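Local structure of replication protein B (Plasmid RSF1010, 3H20) at residues Gly11-Ala16 and Val166-Ser171; Cys19-Ile24 and Asn36-Ala41; Val61-Ala66 and Gly144-Phe149. The protein is a plasmid-encoded primase that synthesises primers on single-stranded DNA templates to start replication of the plasmid. All coordinates share one frame; numbering follows the deposited sequence.

Interaction 1: Gly11-Ala16 and Val166-Ser171; sequences GRQLKA and VLLRES
Leu-168 and Ser-171 both turn toward the helix formed by Gly-11-Ala-16, although regular strand alternation would not set residues three apart on the same side. A classic beta bulge probably accounts for this: Arg-169 and Glu-170 together face Val-97 of the adjacent strand, the extra residue shifting the alternation before Ser-171. No hydrogen bond joins the two segments, so the contact rests on van der Waals packing. Leu-168 has the most area buried here, as suits a branched apolar side chain that can spread two methyls over a helix. Its CG stands anti to the backbone N (chi1 -172°), which directs the branch toward Gly-11-Ala-16. There CD2 lies 3.5 Å from Arg-12 CB and also touches Gln-13 N, while CD1 approaches Gln-13 CB. Arg-12 gives little more than CB to the contact, because its extended chain carries the guanidinium away from the strand. One turn further on, Ala-16 CB meets Ser-171 CB at 3.7 Å; two small residues allow the backbones to draw close, the CA atoms of Ala-16 and Ser-171 being 5.3 Å apart. In this way helix 6-17 packs against 167-170, an outermost strand of the antiparallel sheet that also holds strands 73-79, 104-110 and 96-99. Gln-13 suits its buried place because both ends of its amide are used: OE1 accepts from Ala-147 N and NE2 donates to Arg-145 O. The charged residues of the bulge have partners within the domain, Arg-169 forming a salt bridge with Glu-99 and Glu-170 one with Lys-88.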
loop_
_atom_site.group_PDB
_atom_site.type_symbol
_atom_site.label_atom_id
_atom_site.label_comp_id
_atom_site.label_asym_id
_atom_site.label_seq_id
_atom_site.Cartn_x
_atom_site.Cartn_y
_atom_site.Cartn_z
ATOM N N GLY A 11 -0.268 16.410 -28.357
ATOM C CA GLY A 11 -1.017 17.655 -28.143
ATOM C C GLY A 11 -2.460 17.444 -27.695
ATOM O O GLY A 11 -2.902 18.081 -26.740
ATOM N N ARG A 12 -3.195 16.568 -28.389
ATOM C CA ARG A 12 -4.570 16.220 -27.987
ATOM C C ARG A 12 -4.653 15.515 -26.639
ATOM O O ARG A 12 -5.568 15.799 -25.866
ATOM C CB ARG A 12 -5.276 15.354 -29.035
ATOM C CG ARG A 12 -5.623 16.075 -30.315
ATOM C CD ARG A 12 -6.241 15.123 -31.344
ATOM N NE ARG A 12 -6.499 15.847 -32.588
ATOM C CZ ARG A 12 -7.034 15.324 -33.690
ATOM N NH1 ARG A 12 -7.382 14.041 -33.745
ATOM N NH2 ARG A 12 -7.227 16.098 -34.751
ATOM N N GLN A 13 -3.712 14.605 -26.360
ATOM C CA GLN A 13 -3.695 13.880 -25.075
ATOM C C GLN A 13 -3.440 14.819 -23.887
ATOM O O GLN A 13 -4.163 14.762 -22.884
ATOM C CB GLN A 13 -2.704 12.693 -25.082
ATOM C CG GLN A 13 -2.662 11.898 -23.742
ATOM C CD GLN A 13 -1.960 10.534 -23.812
ATOM O OE1 GLN A 13 -1.678 9.998 -24.896
ATOM N NE2 GLN A 13 -1.714 9.940 -22.632
ATOM N N LEU A 14 -2.427 15.681 -24.003
ATOM C CA LEU A 14 -2.144 16.706 -22.974
ATOM C C LEU A 14 -3.329 17.644 -22.706
ATOM O O LEU A 14 -3.610 17.970 -21.545
ATOM C CB LEU A 14 -0.893 17.541 -23.321
ATOM C CG LEU A 14 0.430 16.797 -23.583
ATOM C CD1 LEU A 14 1.551 17.765 -23.997
ATOM C CD2 LEU A 14 0.862 15.961 -22.387
ATOM N N LYS A 15 -4.013 18.084 -23.762
ATOM C CA LYS A 15 -5.180 18.952 -23.591
ATOM C C LYS A 15 -6.294 18.216 -22.859
ATOM O O LYS A 15 -6.914 18.783 -21.951
ATOM C CB LYS A 15 -5.695 19.504 -24.932
ATOM C CG LYS A 15 -6.957 20.406 -24.801
ATOM C CD LYS A 15 -7.524 20.768 -26.171
ATOM C CE LYS A 15 -8.997 21.170 -26.100
ATOM N NZ LYS A 15 -9.469 21.653 -27.429
ATOM N N ALA A 16 -6.533 16.956 -23.245
ATOM C CA ALA A 16 -7.614 16.156 -22.659
ATOM C C ALA A 16 -7.324 15.844 -21.191
ATOM O O ALA A 16 -8.242 15.792 -20.351
ATOM C CB ALA A 16 -7.805 14.866 -23.440
ATOM N N VAL A 166 0.853 2.958 -30.009
ATOM C CA VAL A 166 -0.051 3.432 -28.955
ATOM C C VAL A 166 -0.902 4.584 -29.520
ATOM O O VAL A 166 -0.367 5.615 -29.931
ATOM C CB VAL A 166 0.743 3.880 -27.692
ATOM C CG1 VAL A 166 -0.192 4.364 -26.573
ATOM C CG2 VAL A 166 1.636 2.742 -27.187
ATOM N N LEU A 167 -2.221 4.401 -29.548
ATOM C CA LEU A 167 -3.113 5.345 -30.247
ATOM C C LEU A 167 -4.057 6.071 -29.303
ATOM O O LEU A 167 -4.603 5.453 -28.393
ATOM C CB LEU A 167 -3.942 4.609 -31.303
ATOM C CG LEU A 167 -3.127 3.799 -32.326
ATOM C CD1 LEU A 167 -4.025 2.866 -33.132
ATOM C CD2 LEU A 167 -2.314 4.693 -33.242
ATOM N N LEU A 168 -4.261 7.369 -29.538
ATOM C CA LEU A 168 -5.299 8.122 -28.825
ATOM C C LEU A 168 -6.642 7.926 -29.525
ATOM O O LEU A 168 -6.840 8.413 -30.630
ATOM C CB LEU A 168 -4.962 9.620 -28.772
ATOM C CG LEU A 168 -5.866 10.506 -27.903
ATOM C CD1 LEU A 168 -5.696 10.190 -26.414
ATOM C CD2 LEU A 168 -5.559 11.986 -28.189
ATOM N N ARG A 169 -7.565 7.232 -28.868
ATOM C CA ARG A 169 -8.843 6.836 -29.492
ATOM C C ARG A 169 -9.980 7.834 -29.262
ATOM O O ARG A 169 -10.851 8.011 -30.119
ATOM C CB ARG A 169 -9.259 5.429 -29.028
ATOM C CG ARG A 169 -8.361 4.317 -29.565
ATOM C CD ARG A 169 -8.138 4.491 -31.064
ATOM N NE ARG A 169 -7.850 3.240 -31.747
ATOM C CZ ARG A 169 -7.505 3.139 -33.031
ATOM N NH1 ARG A 169 -7.390 4.234 -33.783
ATOM N NH2 ARG A 169 -7.279 1.938 -33.568
ATOM N N GLU A 170 -9.986 8.458 -28.091
ATOM C CA GLU A 170 -10.913 9.566 -27.812
ATOM C C GLU A 170 -10.322 10.497 -26.754
ATOM O O GLU A 170 -9.420 10.102 -26.011
ATOM C CB GLU A 170 -12.334 9.086 -27.476
ATOM C CG GLU A 170 -12.510 8.341 -26.202
ATOM C CD GLU A 170 -13.982 8.025 -25.938
ATOM O OE1 GLU A 170 -14.463 6.981 -26.443
ATOM O OE2 GLU A 170 -14.651 8.830 -25.243
ATOM N N SER A 171 -10.800 11.736 -26.719
ATOM C CA SER A 171 -10.149 12.769 -25.909
ATOM C C SER A 171 -11.086 13.940 -25.610
ATOM O O SER A 171 -10.719 15.106 -25.792
ATOM C CB SER A 171 -8.862 13.246 -26.613
ATOM O OG SER A 171 -9.153 13.814 -27.876
#

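Interaction 2: Cys19-Ile24 and Asn36-Ala41; sequences CERFDI and NREWSA
Ile-24, Arg-21 and Trp-39 bury the most surface where strands 21-28 and 34-40 run antiparallel. Ile-24 crosses Trp-39 at about a right angle, its CG1 coming obliquely to the six-membered part of the indole, 3.7 Å from CE3. The branched isoleucine and the broad indole pack together on this side of the sheet. Phe-22 lies on the same side, and the edge of its ring meets Ala-41, CE1 to CB 3.9 Å.

Arg-21 works on the other side. Its chain bends at chi3 (75°), bringing NE to Glu-38 for a salt bridge in which NE donates to OE2 at 2.9 Å. Glu-38 OE2 uses its anti lone pair, and the guanidinium and carboxylate planes are turned 65° against each other, so this is a single-point grip and not a paired one. Ser-40 N lies over one face of the guanidinium, and a water links Arg-21 NH2 to Glu-38 O. The other carboxylate oxygen, OE1, stands 4.2 Å from Asp-23 OD1; a second water donates to both, probably easing the repulsion, while salt bridges from Asp-23 OD2 to Arg-64 and Arg-141 would also help to offset the charge.

Between the two faces the backbones bond reciprocally in the pairs Phe-22 with Trp-39 and Ile-24 with Arg-37, Ile-24 N reaching Arg-37 O at 2.8 Å. Ser-40 closes the strand as the N-cap of helix 41-46. The arrangement is that of an antiparallel beta hairpin, with strand 34-40 at the edge of its sheet.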
loop_
_atom_site.group_PDB
_atom_site.type_symbol
_atom_site.label_atom_id
_atom_site.label_comp_id
_atom_site.label_asym_id
_atom_site.label_seq_id
_atom_site.Cartn_x
_atom_site.Cartn_y
_atom_site.Cartn_z
ATOM N N CYS A 19 -3.616 18.900 -17.403
ATOM C CA CYS A 19 -2.662 19.325 -16.368
ATOM C C CYS A 19 -1.724 20.424 -16.858
ATOM O O CYS A 19 -1.428 20.522 -18.061
ATOM C CB CYS A 19 -1.809 18.148 -15.881
ATOM S SG CYS A 19 -2.690 16.604 -15.672
ATOM N N GLU A 20 -1.248 21.238 -15.917
ATOM C CA GLU A 20 -0.169 22.182 -16.201
ATOM C C GLU A 20 1.177 21.468 -16.327
ATOM O O GLU A 20 1.993 21.826 -17.183
ATOM C CB GLU A 20 -0.097 23.277 -15.132
ATOM C CG GLU A 20 -1.342 24.165 -15.064
ATOM C CD GLU A 20 -1.488 25.105 -16.260
ATOM O OE1 GLU A 20 -0.538 25.221 -17.081
ATOM O OE2 GLU A 20 -2.558 25.746 -16.374
ATOM N N ARG A 21 1.411 20.467 -15.474
ATOM C CA ARG A 21 2.694 19.743 -15.475
ATOM C C ARG A 21 2.503 18.219 -15.411
ATOM O O ARG A 21 1.539 17.728 -14.803
ATOM C CB ARG A 21 3.598 20.224 -14.332
ATOM C CG ARG A 21 3.969 21.720 -14.389
ATOM C CD ARG A 21 5.021 22.107 -13.344
ATOM N NE ARG A 21 6.364 21.644 -13.694
ATOM C CZ ARG A 21 7.205 22.281 -14.508
ATOM N NH1 ARG A 21 6.864 23.435 -15.076
ATOM N NH2 ARG A 21 8.399 21.762 -14.748
ATOM N N PHE A 22 3.439 17.493 -16.028
ATOM C CA PHE A 22 3.369 16.040 -16.197
ATOM C C PHE A 22 4.712 15.391 -15.830
ATOM O O PHE A 22 5.772 16.003 -16.013
ATOM C CB PHE A 22 3.092 15.693 -17.673
ATOM C CG PHE A 22 1.774 16.230 -18.212
ATOM C CD1 PHE A 22 1.700 17.502 -18.777
ATOM C CD2 PHE A 22 0.623 15.447 -18.164
ATOM C CE1 PHE A 22 0.491 17.996 -19.283
ATOM C CE2 PHE A 22 -0.601 15.925 -18.660
ATOM C CZ PHE A 22 -0.658 17.210 -19.228
ATOM N N ASP A 23 4.664 14.153 -15.343
ATOM C CA ASP A 23 5.848 13.303 -15.299
ATOM C C ASP A 23 5.863 12.489 -16.582
ATOM O O ASP A 23 4.850 11.885 -16.945
ATOM C CB ASP A 23 5.807 12.334 -14.114
ATOM C CG ASP A 23 5.894 13.033 -12.791
ATOM O OD1 ASP A 23 6.603 14.069 -12.706
ATOM O OD2 ASP A 23 5.255 12.541 -11.837
ATOM N N ILE A 24 6.996 12.495 -17.271
ATOM C CA ILE A 24 7.199 11.626 -18.423
ATOM C C ILE A 24 8.198 10.546 -18.015
ATOM O O ILE A 24 9.275 10.845 -17.498
ATOM C CB ILE A 24 7.726 12.395 -19.671
ATOM C CG1 ILE A 24 6.696 13.416 -20.188
ATOM C CG2 ILE A 24 8.167 11.422 -20.788
ATOM C CD1 ILE A 24 5.377 12.821 -20.729
ATOM N N ASN A 36 12.947 9.489 -15.418
ATOM C CA ASN A 36 11.734 10.254 -15.140
ATOM C C ASN A 36 12.035 11.748 -15.202
ATOM O O ASN A 36 12.981 12.215 -14.563
ATOM C CB ASN A 36 11.165 9.906 -13.762
ATOM C CG ASN A 36 11.044 8.406 -13.528
ATOM O OD1 ASN A 36 12.001 7.743 -13.102
ATOM N ND2 ASN A 36 9.865 7.869 -13.793
ATOM N N ARG A 37 11.247 12.488 -15.980
ATOM C CA ARG A 37 11.377 13.950 -16.043
ATOM C C ARG A 37 10.041 14.627 -15.757
ATOM O O ARG A 37 8.995 14.104 -16.124
ATOM C CB ARG A 37 11.884 14.412 -17.419
ATOM C CG ARG A 37 13.053 13.620 -18.034
ATOM C CD ARG A 37 14.298 13.596 -17.170
ATOM N NE ARG A 37 14.770 14.925 -16.793
ATOM C CZ ARG A 37 15.713 15.147 -15.882
ATOM N NH1 ARG A 37 16.285 14.128 -15.252
ATOM N NH2 ARG A 37 16.086 16.388 -15.595
ATOM N N GLU A 38 10.079 15.787 -15.106
ATOM C CA GLU A 38 8.873 16.592 -14.910
ATOM C C GLU A 38 8.915 17.826 -15.809
ATOM O O GLU A 38 9.876 18.611 -15.760
ATOM C CB GLU A 38 8.694 17.005 -13.443
ATOM C CG GLU A 38 7.345 17.696 -13.174
ATOM C CD GLU A 38 7.290 18.381 -11.818
ATOM O OE1 GLU A 38 7.413 17.691 -10.780
ATOM O OE2 GLU A 38 7.128 19.619 -11.791
ATOM N N TRP A 39 7.858 17.987 -16.607
ATOM C CA TRP A 39 7.794 18.989 -17.679
ATOM C C TRP A 39 6.404 19.622 -17.801
ATOM O O TRP A 39 5.399 18.925 -17.648
ATOM C CB TRP A 39 8.094 18.314 -19.028
ATOM C CG TRP A 39 9.540 17.908 -19.265
ATOM C CD1 TRP A 39 10.657 18.522 -18.790
ATOM C CD2 TRP A 39 9.995 16.828 -20.096
ATOM N NE1 TRP A 39 11.786 17.875 -19.251
ATOM C CE2 TRP A 39 11.405 16.837 -20.060
ATOM C CE3 TRP A 39 9.341 15.850 -20.868
ATOM C CZ2 TRP A 39 12.185 15.897 -20.754
ATOM C CZ3 TRP A 39 10.118 14.915 -21.562
ATOM C CH2 TRP A 39 11.527 14.954 -21.499
ATOM N N SER A 40 6.342 20.919 -18.120
ATOM C CA SER A 40 5.076 21.527 -18.568
ATOM C C SER A 40 4.627 20.854 -19.870
ATOM O O SER A 40 5.427 20.185 -20.530
ATOM C CB SER A 40 5.233 23.041 -18.784
ATOM O OG SER A 40 6.175 23.317 -19.809
ATOM N N ALA A 41 3.355 21.013 -20.231
ATOM C CA ALA A 41 2.868 20.549 -21.527
ATOM C C ALA A 41 3.728 21.075 -22.695
ATOM O O ALA A 41 4.062 20.319 -23.615
ATOM C CB ALA A 41 1.378 20.930 -21.718
HETATM O O HOH W 1 10.588 21.746 -16.128
HETATM O O HOH W 2 6.478 15.212 -10.405
#

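Interaction 3: Val61-Ala66 and Gly144-Phe149; sequences VYIRPA and GRLAGF. With DPO (diphosphate), chain E.
Tyr-62 and Arg-145, a non-hydrogen-bonded antiparallel pair, both grip the bound diphosphate. Tyr-62 OH donates to O2 of the ligand at 2.6 Å, and Arg-145 NH1 donates to the bridging O4 at 3.0 Å along a nearly straight bond (170°). The arginine chain leaves its backbone pointing away from Val-61-Ala-66, but a bend at chi2 (-67°) brings its end back alongside Tyr-62, with Tyr-62 CE1 3.4 Å from Arg-145 NE and the tyrosine hydroxyl over one face of the guanidinium. Arginine can serve two partners here: NH2 forms a salt bridge with Asp-60, which probably helps to hold the group in place for the ligand.

Behind this pair the backbones are tied together. Ile-63 and Gly-144 exchange hydrogen bonds, the shorter from Ile-63 N to Gly-144 O at 2.7 Å. Leu-146 N donates to Val-61 O, and a water bridges Val-61 O and Leu-146 O.

Beyond them lies apolar packing. Gly-148, whose phi of 104° would jam a CB against the preceding carbonyl, leads into Phe-149. Val-61 sets CG2 over that ring's face in a CH-pi contact, 4.0 Å from its centroid, while its CG1 touches Leu-146 CD2. Ile-63 CD1 meets Leu-146 CD1 at 3.7 Å, on the side facing helix 6-17. An edge of the antiparallel sheet thus becomes the wall of the diphosphate pocket completed by Asn-151 and Lys-153, consistent with a primase that releases diphosphate.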
loop_
_atom_site.group_PDB
_atom_site.type_symbol
_atom_site.label_atom_id
_atom_site.label_comp_id
_atom_site.label_asym_id
_atom_site.label_seq_id
_atom_site.Cartn_x
_atom_site.Cartn_y
_atom_site.Cartn_z
ATOM N N VAL A 61 7.339 4.864 -23.567
ATOM C CA VAL A 61 7.104 6.240 -23.126
ATOM C C VAL A 61 5.795 6.321 -22.327
ATOM O O VAL A 61 4.714 5.983 -22.835
ATOM C CB VAL A 61 7.062 7.240 -24.322
ATOM C CG1 VAL A 61 6.989 8.701 -23.828
ATOM C CG2 VAL A 61 8.278 7.040 -25.254
ATOM N N TYR A 62 5.907 6.793 -21.088
ATOM C CA TYR A 62 4.805 6.805 -20.131
ATOM C C TYR A 62 4.507 8.223 -19.652
ATOM O O TYR A 62 5.360 9.119 -19.746
ATOM C CB TYR A 62 5.148 5.942 -18.917
ATOM C CG TYR A 62 5.394 4.476 -19.215
ATOM C CD1 TYR A 62 4.339 3.562 -19.246
ATOM C CD2 TYR A 62 6.677 4.005 -19.451
ATOM C CE1 TYR A 62 4.564 2.202 -19.509
ATOM C CE2 TYR A 62 6.911 2.658 -19.718
ATOM C CZ TYR A 62 5.852 1.765 -19.745
ATOM O OH TYR A 62 6.100 0.436 -20.015
ATOM N N ILE A 63 3.296 8.425 -19.130
ATOM C CA ILE A 63 2.839 9.766 -18.732
ATOM C C ILE A 63 1.859 9.696 -17.557
ATOM O O ILE A 63 1.060 8.747 -17.440
ATOM C CB ILE A 63 2.232 10.590 -19.939
ATOM C CG1 ILE A 63 1.957 12.047 -19.527
ATOM C CG2 ILE A 63 0.926 9.947 -20.478
ATOM C CD1 ILE A 63 1.468 12.948 -20.658
ATOM N N ARG A 64 1.972 10.677 -16.669
ATOM C CA ARG A 64 1.009 10.885 -15.589
ATOM C C ARG A 64 1.067 12.360 -15.194
ATOM O O ARG A 64 2.057 13.041 -15.501
ATOM C CB ARG A 64 1.321 9.990 -14.377
ATOM C CG ARG A 64 2.659 10.292 -13.687
ATOM C CD ARG A 64 2.980 9.316 -12.555
ATOM N NE ARG A 64 4.278 9.634 -11.959
ATOM C CZ ARG A 64 5.020 8.808 -11.227
ATOM N NH1 ARG A 64 4.608 7.576 -10.948
ATOM N NH2 ARG A 64 6.196 9.224 -10.758
ATOM N N PRO A 65 0.016 12.861 -14.516
ATOM C CA PRO A 65 0.117 14.202 -13.935
ATOM C C PRO A 65 1.279 14.282 -12.948
ATOM O O PRO A 65 1.600 13.288 -12.275
ATOM C CB PRO A 65 -1.236 14.386 -13.226
ATOM C CG PRO A 65 -2.179 13.442 -13.962
ATOM C CD PRO A 65 -1.309 12.249 -14.274
ATOM N N ALA A 66 1.931 15.441 -12.892
ATOM C CA ALA A 66 3.043 15.637 -11.968
ATOM C C ALA A 66 2.566 15.527 -10.521
ATOM O O ALA A 66 1.395 15.765 -10.232
ATOM C CB ALA A 66 3.711 16.987 -12.210
ATOM N N GLY A 144 0.403 5.897 -17.094
ATOM C CA GLY A 144 -0.190 5.401 -18.323
ATOM C C GLY A 144 0.721 5.580 -19.520
ATOM O O GLY A 144 1.811 6.142 -19.406
ATOM N N ARG A 145 0.273 5.098 -20.675
ATOM C CA ARG A 145 1.032 5.245 -21.912
ATOM C C ARG A 145 0.754 6.592 -22.572
ATOM O O ARG A 145 -0.374 7.085 -22.549
ATOM C CB ARG A 145 0.703 4.107 -22.881
ATOM C CG ARG A 145 1.143 2.735 -22.397
ATOM C CD ARG A 145 2.658 2.629 -22.342
ATOM N NE ARG A 145 3.112 1.241 -22.377
ATOM C CZ ARG A 145 3.948 0.751 -23.286
ATOM N NH1 ARG A 145 4.306 -0.525 -23.240
ATOM N NH2 ARG A 145 4.426 1.536 -24.242
ATOM N N LEU A 146 1.790 7.182 -23.161
ATOM C CA LEU A 146 1.625 8.366 -23.995
ATOM C C LEU A 146 1.441 7.986 -25.460
ATOM O O LEU A 146 2.242 7.239 -26.023
ATOM C CB LEU A 146 2.825 9.302 -23.841
ATOM C CG LEU A 146 2.774 10.607 -24.636
ATOM C CD1 LEU A 146 1.723 11.546 -24.063
ATOM C CD2 LEU A 146 4.139 11.276 -24.662
ATOM N N ALA A 147 0.383 8.505 -26.073
ATOM C CA ALA A 147 0.067 8.186 -27.461
ATOM C C ALA A 147 1.126 8.742 -28.408
ATOM O O ALA A 147 1.778 9.742 -28.108
ATOM C CB ALA A 147 -1.308 8.719 -27.829
ATOM N N GLY A 148 1.291 8.087 -29.553
ATOM C CA GLY A 148 2.192 8.585 -30.607
ATOM C C GLY A 148 3.509 7.829 -30.707
ATOM O O GLY A 148 4.404 8.219 -31.477
ATOM N N PHE A 149 3.626 6.755 -29.925
ATOM C CA PHE A 149 4.863 5.979 -29.798
ATOM C C PHE A 149 4.587 4.486 -29.953
ATOM O O PHE A 149 3.461 4.029 -29.753
ATOM C CB PHE A 149 5.536 6.269 -28.437
ATOM C CG PHE A 149 5.930 7.705 -28.260
ATOM C CD1 PHE A 149 7.101 8.200 -28.848
ATOM C CD2 PHE A 149 5.108 8.582 -27.557
ATOM C CE1 PHE A 149 7.456 9.544 -28.712
ATOM C CE2 PHE A 149 5.452 9.924 -27.419
ATOM C CZ PHE A 149 6.631 10.405 -27.994
HETATM P P1 DPO E . 2.954 -1.511 -19.554
HETATM O O1 DPO E . 2.375 -2.736 -18.682
HETATM O O2 DPO E . 4.386 -1.273 -19.144
HETATM O O3 DPO E . 1.961 -0.370 -19.473
HETATM O O4 DPO E . 2.951 -2.120 -21.054
HETATM P P2 DPO E . 1.642 -2.794 -21.723
HETATM O O5 DPO E . 1.409 -4.056 -20.926
HETATM O O6 DPO E . 0.570 -1.731 -21.581
HETATM O O7 DPO E . 2.061 -3.065 -23.144
HETATM O O HOH W 3 3.583 4.923 -25.096
#

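In the fold
The three contacts lie in the N-terminal primase domain, the centre of interaction 3 about 10 Å from each of the others, which are about 15 Å apart. Interactions 2 and 3 belong to one antiparallel sheet, ordered 34-40, 21-28, 59-65, 144-145, and a probable backbone hydrogen bond from Ala-66 N to Arg-21 O ties them. Helix 6-17, one side of interaction 1, also packs on the other two through Leu-14, which meets Phe-22, Ala-41 and Ile-63. Along the chain interaction 2 closes before interaction 3 opens, and both are nested within the loop closed by interaction 1. Of the three, only interaction 3 holds residues of the diphosphate pocket; interaction 1 brings helix 6-17 against the second sheet.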